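Local coordinates for protein Rab GDP dissociation inhibitor alpha (Naegleria fowleri, PDB 6C87) that probably binds prenylated Rab GTPases in their GDP-bound form, slowing nucleotide release and drawing them off membranes, as other Rab GDP dissociation inhibitors do, at residues A[307-312]-A[391-395]. Sequence-based numbering, arbitrary orientation.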
loop_
_atom_site.group_PDB
_atom_site.type_symbol
_atom_site.label_atom_id
_atom_site.label_comp_id
_atom_site.label_asym_id
_atom_site.label_seq_id
_atom_site.Cartn_x
_atom_site.Cartn_y
_atom_site.Cartn_z
ATOM N N LYS A 307 16.093 -33.765 -3.696
ATOM C CA LYS A 307 17.111 -33.974 -2.681
ATOM C C LYS A 307 18.114 -32.832 -2.738
ATOM O O LYS A 307 18.305 -32.193 -3.776
ATOM C CB LYS A 307 17.873 -35.292 -2.872
ATOM C CG LYS A 307 17.113 -36.553 -2.582
ATOM C CD LYS A 307 17.998 -37.750 -2.901
ATOM C CE LYS A 307 17.390 -39.046 -2.424
ATOM N NZ LYS A 307 18.478 -39.987 -2.045
ATOM N N VAL A 308 18.774 -32.592 -1.610
ATOM C CA VAL A 308 19.870 -31.636 -1.540
ATOM C C VAL A 308 21.023 -32.305 -0.804
ATOM O O VAL A 308 20.846 -32.788 0.321
ATOM C CB VAL A 308 19.452 -30.331 -0.834
ATOM C CG1 VAL A 308 20.681 -29.455 -0.504
ATOM C CG2 VAL A 308 18.444 -29.577 -1.677
ATOM N N ILE A 309 22.197 -32.327 -1.431
ATOM C CA ILE A 309 23.407 -32.797 -0.768
ATOM C C ILE A 309 24.119 -31.597 -0.174
ATOM O O ILE A 309 24.240 -30.544 -0.816
ATOM C CB ILE A 309 24.333 -33.559 -1.733
ATOM C CG1 ILE A 309 25.638 -33.941 -1.019
ATOM C CG2 ILE A 309 24.654 -32.730 -2.962
ATOM C CD1 ILE A 309 26.502 -34.943 -1.785
ATOM N N ARG A 310 24.545 -31.737 1.073
ATOM C CA ARG A 310 25.445 -30.788 1.706
ATOM C C ARG A 310 26.648 -31.573 2.200
ATOM O O ARG A 310 26.486 -32.584 2.893
ATOM C CB ARG A 310 24.755 -30.030 2.837
ATOM C CG ARG A 310 23.705 -29.059 2.325
ATOM C CD ARG A 310 22.977 -28.393 3.452
ATOM N NE ARG A 310 21.959 -27.486 2.951
ATOM C CZ ARG A 310 20.688 -27.818 2.756
ATOM N NH1 ARG A 310 20.278 -29.049 3.028
ATOM N NH2 ARG A 310 19.834 -26.912 2.286
ATOM N N VAL A 311 27.837 -31.165 1.763
ATOM C CA VAL A 311 29.090 -31.771 2.203
ATOM C C VAL A 311 29.798 -30.775 3.101
ATOM O O VAL A 311 30.249 -29.713 2.646
ATOM C CB VAL A 311 29.980 -32.184 1.025
ATOM C CG1 VAL A 311 31.233 -32.842 1.558
ATOM C CG2 VAL A 311 29.233 -33.141 0.114
ATOM N N ILE A 312 29.949 -31.150 4.361
ATOM C CA ILE A 312 30.463 -30.269 5.398
ATOM C C ILE A 312 31.934 -30.609 5.591
ATOM O O ILE A 312 32.283 -31.767 5.859
ATOM C CB ILE A 312 29.637 -30.416 6.688
ATOM C CG1 ILE A 312 28.162 -30.138 6.361
ATOM C CG2 ILE A 312 30.120 -29.480 7.774
ATOM C CD1 ILE A 312 27.178 -30.566 7.432
ATOM N N PHE A 391 31.866 -34.531 5.969
ATOM C CA PHE A 391 30.605 -35.163 6.341
ATOM C C PHE A 391 29.592 -34.997 5.220
ATOM O O PHE A 391 29.313 -33.870 4.797
ATOM C CB PHE A 391 30.026 -34.562 7.618
ATOM C CG PHE A 391 30.989 -34.497 8.752
ATOM C CD1 PHE A 391 31.184 -35.605 9.575
ATOM C CD2 PHE A 391 31.697 -33.329 9.010
ATOM C CE1 PHE A 391 32.069 -35.551 10.644
ATOM C CE2 PHE A 391 32.588 -33.264 10.080
ATOM C CZ PHE A 391 32.772 -34.383 10.899
ATOM N N VAL A 392 29.025 -36.111 4.762
ATOM C CA VAL A 392 28.023 -36.088 3.698
ATOM C C VAL A 392 26.632 -36.040 4.320
ATOM O O VAL A 392 26.232 -36.955 5.047
ATOM C CB VAL A 392 28.162 -37.301 2.766
ATOM C CG1 VAL A 392 27.058 -37.272 1.727
ATOM C CG2 VAL A 392 29.510 -37.274 2.080
ATOM N N TYR A 393 25.888 -34.984 4.009
ATOM C CA TYR A 393 24.581 -34.722 4.607
ATOM C C TYR A 393 23.564 -34.551 3.477
ATOM O O TYR A 393 23.469 -33.480 2.870
ATOM C CB TYR A 393 24.649 -33.487 5.501
ATOM C CG TYR A 393 23.399 -33.203 6.301
ATOM C CD1 TYR A 393 22.714 -34.221 6.955
ATOM C CD2 TYR A 393 22.905 -31.912 6.404
ATOM C CE1 TYR A 393 21.573 -33.956 7.691
ATOM C CE2 TYR A 393 21.772 -31.633 7.142
ATOM C CZ TYR A 393 21.104 -32.658 7.779
ATOM O OH TYR A 393 19.967 -32.371 8.507
ATOM N N ILE A 394 22.806 -35.606 3.195
ATOM C CA ILE A 394 21.812 -35.613 2.127
ATOM C C ILE A 394 20.418 -35.579 2.746
ATOM O O ILE A 394 20.119 -36.345 3.674
ATOM C CB ILE A 394 21.992 -36.843 1.224
ATOM C CG1 ILE A 394 23.430 -36.884 0.705
ATOM C CG2 ILE A 394 20.996 -36.805 0.076
ATOM C CD1 ILE A 394 23.796 -38.173 0.018
ATOM N N LEU A 395 19.562 -34.699 2.225
ATOM C CA LEU A 395 18.218 -34.507 2.753
ATOM C C LEU A 395 17.196 -34.503 1.628
ATOM O O LEU A 395 17.452 -33.974 0.545
ATOM C CB LEU A 395 18.108 -33.189 3.519
ATOM C CG LEU A 395 18.868 -33.053 4.835
ATOM C CD1 LEU A 395 18.730 -31.630 5.359
ATOM C CD2 LEU A 395 18.355 -34.068 5.855
HETATM O O HOH W 1 21.520 -31.595 2.826
#
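Ile309 and Ile394 meet on one face of an antiparallel strand pair, CG1 to CG1 at 4.1 Å, while Ile309 CD1 runs on to touch Val392 CG1. Ile309 gets there because its CG1 lies anti to the backbone N (chi1 176°). On the other face Ile312 lies against Phe391, CB to CD2 4.3 Å, and its CD1 reaches diagonally to Tyr393 CB. Leu395 CG rests over one face of the Tyr393 ring, displaced toward the rim. Between the two faces, three hydrogen-bonded pairs, Val308–Leu395, Arg310–Tyr393 and Ile312–Phe391, each contribute two backbone bonds; Ile312 N to Phe391 O, 2.8 Å, is the straightest. Val311 CA adds a C-H···O contact to Phe391 O.

Farther out, the extended Arg310 chain brings its guanidinium to Leu395, NH1 3.8 Å from CD1, with Val308 CG1 over one face, toward its rim. A water accepts from Arg310 NH1 at 2.8 Å and donates to Val308 O and Tyr393 O, tying the cation to both backbones. NH2 makes weak bonds to the carbonyls of Tyr415 and Asp416, and Tyr393 OH binds Glu50 O.

This regular antiparallel ladder, hydrogen-bonded and non-hydrogen-bonded pairs in turn, belongs to the mixed sheet of the GDP dissociation inhibitor fold. Strand 302-315 runs antiparallel to both its neighbours, 389-400 and 360-367; helix 56-64 covers the Ile312, Phe391 and Tyr393 face through Met59, Lys62 and Phe63.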